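Local coordinates for protein chitinase (Chromobacterium violaceum, PDB 4TXG) that probably hydrolyses the glycosidic bonds of chitin as a secreted family 18 glycoside hydrolase with a TIM-barrel domain and carbohydrate-binding regions, at residues 522-525 against 526-530; 567-571 against 572-576. All blocks are in the same frame, centred on the assembly; numbering follows the deposited sequence.

Contact 1: 522-525 against 526-530; sequences MWHA and KNLEK. With CS (cesium ion), chain C.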
loop_
_atom_site.group_PDB
_atom_site.type_symbol
_atom_site.label_atom_id
_atom_site.label_comp_id
_atom_site.label_asym_id
_atom_site.label_seq_id
_atom_site.Cartn_x
_atom_site.Cartn_y
_atom_site.Cartn_z
ATOM N N MET A 522 -4.179 -19.010 -5.710
ATOM C CA MET A 522 -4.607 -19.817 -4.570
ATOM C C MET A 522 -5.448 -21.035 -4.987
ATOM O O MET A 522 -5.481 -22.035 -4.258
ATOM C CB MET A 522 -5.361 -18.955 -3.545
ATOM C CG MET A 522 -4.432 -18.347 -2.466
ATOM S SD MET A 522 -3.360 -19.582 -1.689
ATOM C CE MET A 522 -4.580 -20.721 -1.051
ATOM N N TRP A 523 -6.107 -20.994 -6.150
ATOM C CA TRP A 523 -6.798 -22.212 -6.585
ATOM C C TRP A 523 -5.808 -23.347 -6.821
ATOM O O TRP A 523 -6.107 -24.511 -6.532
ATOM C CB TRP A 523 -7.647 -22.015 -7.855
ATOM C CG TRP A 523 -7.219 -20.963 -8.869
ATOM C CD1 TRP A 523 -7.509 -19.621 -8.829
ATOM C CD2 TRP A 523 -6.525 -21.181 -10.112
ATOM N NE1 TRP A 523 -7.008 -18.996 -9.943
ATOM C CE2 TRP A 523 -6.397 -19.924 -10.744
ATOM C CE3 TRP A 523 -5.976 -22.309 -10.734
ATOM C CZ2 TRP A 523 -5.744 -19.763 -11.973
ATOM C CZ3 TRP A 523 -5.335 -22.152 -11.956
ATOM C CH2 TRP A 523 -5.221 -20.885 -12.561
ATOM N N HIS A 524 -4.623 -23.027 -7.330
ATOM C CA HIS A 524 -3.659 -24.089 -7.560
ATOM C C HIS A 524 -3.135 -24.618 -6.223
ATOM O O HIS A 524 -2.988 -25.825 -6.057
ATOM C CB HIS A 524 -2.503 -23.624 -8.454
ATOM C CG HIS A 524 -1.531 -24.723 -8.769
ATOM N ND1 HIS A 524 -1.911 -25.889 -9.384
ATOM C CD2 HIS A 524 -0.203 -24.839 -8.515
ATOM C CE1 HIS A 524 -0.855 -26.682 -9.516
ATOM N NE2 HIS A 524 0.187 -26.069 -8.987
ATOM N N ALA A 525 -2.893 -23.727 -5.260
ATOM C CA ALA A 525 -2.483 -24.155 -3.925
ATOM C C ALA A 525 -3.547 -25.036 -3.260
ATOM O O ALA A 525 -3.221 -25.969 -2.528
ATOM C CB ALA A 525 -2.175 -22.941 -3.049
ATOM N N LYS A 526 -4.817 -24.737 -3.514
ATOM C CA LYS A 526 -5.901 -25.553 -2.972
ATOM C C LYS A 526 -5.927 -26.939 -3.626
ATOM O O LYS A 526 -6.217 -27.937 -2.958
ATOM C CB LYS A 526 -7.250 -24.835 -3.135
ATOM C CG LYS A 526 -7.447 -23.700 -2.114
ATOM C CD LYS A 526 -7.710 -24.304 -0.737
ATOM C CE LYS A 526 -7.258 -23.422 0.417
ATOM N NZ LYS A 526 -7.401 -24.156 1.733
ATOM N N ASN A 527 -5.626 -27.012 -4.919
ATOM C CA ASN A 527 -5.501 -28.315 -5.573
ATOM C C ASN A 527 -4.309 -29.117 -5.041
ATOM O O ASN A 527 -4.421 -30.321 -4.821
ATOM C CB ASN A 527 -5.396 -28.154 -7.092
ATOM C CG ASN A 527 -6.746 -27.859 -7.732
ATOM O OD1 ASN A 527 -7.789 -28.284 -7.224
ATOM N ND2 ASN A 527 -6.735 -27.135 -8.850
ATOM N N LEU A 528 -3.175 -28.459 -4.819
ATOM C CA LEU A 528 -2.008 -29.178 -4.302
ATOM C C LEU A 528 -2.321 -29.790 -2.941
ATOM O O LEU A 528 -1.944 -30.930 -2.660
ATOM C CB LEU A 528 -0.791 -28.254 -4.201
ATOM C CG LEU A 528 -0.203 -27.815 -5.545
ATOM C CD1 LEU A 528 1.002 -26.911 -5.326
ATOM C CD2 LEU A 528 0.175 -29.034 -6.394
ATOM N N GLU A 529 -3.025 -29.022 -2.111
ATOM C CA GLU A 529 -3.470 -29.473 -0.790
ATOM C C GLU A 529 -4.340 -30.729 -0.917
ATOM O O GLU A 529 -4.267 -31.657 -0.094
ATOM C CB GLU A 529 -4.243 -28.340 -0.078
ATOM C CG GLU A 529 -4.691 -28.678 1.346
ATOM C CD GLU A 529 -5.586 -27.606 1.980
ATOM O OE1 GLU A 529 -5.676 -26.478 1.440
ATOM O OE2 GLU A 529 -6.211 -27.902 3.028
ATOM N N LYS A 530 -5.147 -30.753 -1.971
ATOM C CA LYS A 530 -6.068 -31.855 -2.240
ATOM C C LYS A 530 -5.408 -33.038 -2.934
ATOM O O LYS A 530 -6.030 -34.088 -3.094
ATOM C CB LYS A 530 -7.230 -31.369 -3.102
ATOM C CG LYS A 530 -8.207 -30.475 -2.391
ATOM C CD LYS A 530 -9.309 -31.293 -1.736
ATOM C CE LYS A 530 -9.966 -32.214 -2.747
ATOM N NZ LYS A 530 -11.286 -32.726 -2.273
HETATM CS CS CS C . -2.607 -33.293 1.881
HETATM O O HOH W 1 -4.016 -24.726 0.149
#

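Contact 2: 567-571 against 572-576; sequences WLWNA and GKKVF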
loop_
_atom_site.group_PDB
_atom_site.type_symbol
_atom_site.label_atom_id
_atom_site.label_comp_id
_atom_site.label_asym_id
_atom_site.label_seq_id
_atom_site.Cartn_x
_atom_site.Cartn_y
_atom_site.Cartn_z
ATOM N N TRP A 567 0.097 -22.303 5.475
ATOM C CA TRP A 567 1.050 -22.687 4.458
ATOM C C TRP A 567 0.949 -24.161 4.149
ATOM O O TRP A 567 0.290 -24.926 4.860
ATOM C CB TRP A 567 2.482 -22.347 4.871
ATOM C CG TRP A 567 3.088 -23.141 6.011
ATOM C CD1 TRP A 567 3.920 -24.226 5.914
ATOM C CD2 TRP A 567 2.968 -22.858 7.412
ATOM N NE1 TRP A 567 4.309 -24.641 7.169
ATOM C CE2 TRP A 567 3.746 -23.803 8.108
ATOM C CE3 TRP A 567 2.269 -21.890 8.149
ATOM C CZ2 TRP A 567 3.840 -23.827 9.499
ATOM C CZ3 TRP A 567 2.363 -21.908 9.535
ATOM C CH2 TRP A 567 3.144 -22.867 10.195
ATOM N N LEU A 568 1.601 -24.535 3.060
ATOM C CA LEU A 568 1.744 -25.934 2.708
ATOM C C LEU A 568 3.178 -26.350 2.949
ATOM O O LEU A 568 4.104 -25.659 2.529
ATOM C CB LEU A 568 1.370 -26.161 1.247
ATOM C CG LEU A 568 -0.059 -25.804 0.865
ATOM C CD1 LEU A 568 -0.232 -25.991 -0.630
ATOM C CD2 LEU A 568 -1.031 -26.680 1.653
ATOM N N TRP A 569 3.354 -27.478 3.619
ATOM C CA TRP A 569 4.676 -28.053 3.805
ATOM C C TRP A 569 4.706 -29.426 3.167
ATOM O O TRP A 569 3.928 -30.310 3.530
ATOM C CB TRP A 569 5.029 -28.125 5.294
ATOM C CG TRP A 569 6.305 -28.842 5.610
ATOM C CD1 TRP A 569 6.442 -30.009 6.324
ATOM C CD2 TRP A 569 7.629 -28.447 5.231
ATOM N NE1 TRP A 569 7.774 -30.353 6.417
ATOM C CE2 TRP A 569 8.527 -29.405 5.754
ATOM C CE3 TRP A 569 8.151 -27.364 4.506
ATOM C CZ2 TRP A 569 9.909 -29.330 5.567
ATOM C CZ3 TRP A 569 9.527 -27.286 4.320
ATOM C CH2 TRP A 569 10.390 -28.260 4.853
ATOM N N ASN A 570 5.596 -29.587 2.193
ATOM C CA ASN A 570 5.830 -30.876 1.563
ATOM C C ASN A 570 7.153 -31.432 2.071
ATOM O O ASN A 570 8.218 -31.050 1.594
ATOM C CB ASN A 570 5.832 -30.735 0.037
ATOM C CG ASN A 570 5.847 -32.071 -0.679
ATOM O OD1 ASN A 570 6.579 -32.989 -0.304
ATOM N ND2 ASN A 570 5.035 -32.187 -1.727
ATOM N N ALA A 571 7.080 -32.322 3.057
ATOM C CA ALA A 571 8.276 -32.834 3.722
ATOM C C ALA A 571 9.174 -33.610 2.771
ATOM O O ALA A 571 10.399 -33.597 2.910
ATOM C CB ALA A 571 7.885 -33.710 4.902
ATOM N N GLY A 572 8.562 -34.297 1.812
ATOM C CA GLY A 572 9.315 -35.071 0.841
ATOM C C GLY A 572 10.190 -34.202 -0.047
ATOM O O GLY A 572 11.324 -34.566 -0.351
ATOM N N LYS A 573 9.665 -33.050 -0.460
ATOM C CA LYS A 573 10.403 -32.135 -1.331
ATOM C C LYS A 573 11.096 -31.024 -0.546
ATOM O O LYS A 573 11.874 -30.243 -1.110
ATOM C CB LYS A 573 9.467 -31.499 -2.363
ATOM C CG LYS A 573 8.684 -32.478 -3.217
ATOM C CD LYS A 573 7.731 -31.736 -4.152
ATOM C CE LYS A 573 8.475 -31.051 -5.293
ATOM N NZ LYS A 573 7.525 -30.402 -6.257
ATOM N N LYS A 574 10.805 -30.961 0.751
ATOM C CA LYS A 574 11.199 -29.842 1.600
ATOM C C LYS A 574 10.736 -28.525 0.981
ATOM O O LYS A 574 11.494 -27.558 0.903
ATOM C CB LYS A 574 12.712 -29.841 1.838
ATOM C CG LYS A 574 13.226 -31.076 2.599
ATOM C CD LYS A 574 12.768 -31.048 4.055
ATOM C CE LYS A 574 13.445 -32.125 4.890
ATOM N NZ LYS A 574 12.877 -33.461 4.578
ATOM N N VAL A 575 9.479 -28.502 0.538
ATOM C CA VAL A 575 8.889 -27.318 -0.090
ATOM C C VAL A 575 7.900 -26.634 0.859
ATOM O O VAL A 575 7.023 -27.276 1.429
ATOM C CB VAL A 575 8.171 -27.670 -1.420
ATOM C CG1 VAL A 575 7.229 -26.522 -1.870
ATOM C CG2 VAL A 575 9.185 -27.986 -2.503
ATOM N N PHE A 576 8.087 -25.328 1.036
ATOM C CA PHE A 576 7.224 -24.470 1.847
ATOM C C PHE A 576 6.526 -23.493 0.914
ATOM O O PHE A 576 7.197 -22.712 0.238
ATOM C CB PHE A 576 8.069 -23.716 2.894
ATOM C CG PHE A 576 7.295 -22.752 3.775
ATOM C CD1 PHE A 576 6.900 -21.501 3.309
ATOM C CD2 PHE A 576 7.043 -23.071 5.103
ATOM C CE1 PHE A 576 6.218 -20.613 4.141
ATOM C CE2 PHE A 576 6.376 -22.176 5.938
ATOM C CZ PHE A 576 5.959 -20.961 5.455
#

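Contact 1: 522-525 against 526-530
Lys526 folds back against Met522, one turn earlier in the α-helix 522-530, and the i to i+4 pattern is explicit in the backbone: Lys526 N donates to Met522 O over 2.9 Å, and the three following pairs up to Ala525 with Glu529 repeat it. The lysine side chain can be traced outward from there. CB and then CG pack on the same carbonyl, CG lying 3.4 Å from Met522 O. Beyond a bend at chi2 (-73°), CE passes Met522 CE at 4.1 Å, a van der Waals contact where the two side chains cross. NZ ends 2.9 Å from Glu529 OE1, on the syn lone pair of the carboxylate, and forms a second salt bridge to Asp581. Another flank of the helix carries His524, whose ring has Leu528 CG over one face, 4.2 Å from its centroid and 22° off the normal, a CH-pi contact displaced toward the rim. Tyr536 OH at ND1 and Ile501 O at NE2 hold that imidazole by hydrogen bonds. Glu529 O binds a cesium ion together with Ser554 OG and Tyr555 O. A water donates to Glu529 OE1 at 2.7 Å and, weakly, to Ala525 O.

Contact 2: 567-571 against 572-576
Asn570 faces both Lys574 and Val575, which defines a G1 beta bulge where the β-hairpin of strands 565-570 and 575-578 turns. Backbone bonds fix the register: Asn570 N donates nearly straight to Val575 O over 2.8 Å, and Val575 N returns a bond to Asn570 O at 3.0 Å, while Trp569 and Phe576 form the adjoining antiparallel non-hydrogen-bonded pair. Two side chains bond to the backbone of the turn. The Asn570 chi1 of -171° directs the amide to the turn, where OD1 accepts Lys573 N at 3.1 Å from a donor 48° out of the carbonyl plane; ND2 binds Thr552 O. Lys574 NZ donates in the plane of the Ala571 carbonyl, 3.0 Å from Ala571 O. Aromatic contacts gather on one face of the sheet. The five-membered ring of Trp567 makes an offset stack with the Phe576 ring, centroids 4.2 Å apart and planes at 23°, though their closeness is doubtful in detail, and Trp567 CB adds a CH-pi contact over the same ring. Trp567 NE1 is held by Asn476 O. Phe576 CB sits at the edge of the Trp569 indole, 4.0 Å from CE3. Lys574 CD lies 3.7 Å from CZ2 of the same indole.

Overall arrangement
Contacts 1 and 2 have centres 13 Å apart, and the helix 522-530 packs directly on the hairpin through Leu568: its CD1 lies 3.5 Å from Ala525 O, and its CD2 4.0 Å from Glu529 CB. The nearest atom of the Leu568 side chain is also about 7 Å from the cesium ion bound to Glu529 O. Tyr555, another ligand of that ion, touches Asn570 and Lys573, so the site adjoins both contacts. Both elements fall between barrel strands 457-462 and 599-603, consistent with the α+β insertion domain of many family 18 chitinases, which in relatives builds one wall of the substrate cleft. The contact centres lie 27 and 30 Å from the chain's centre.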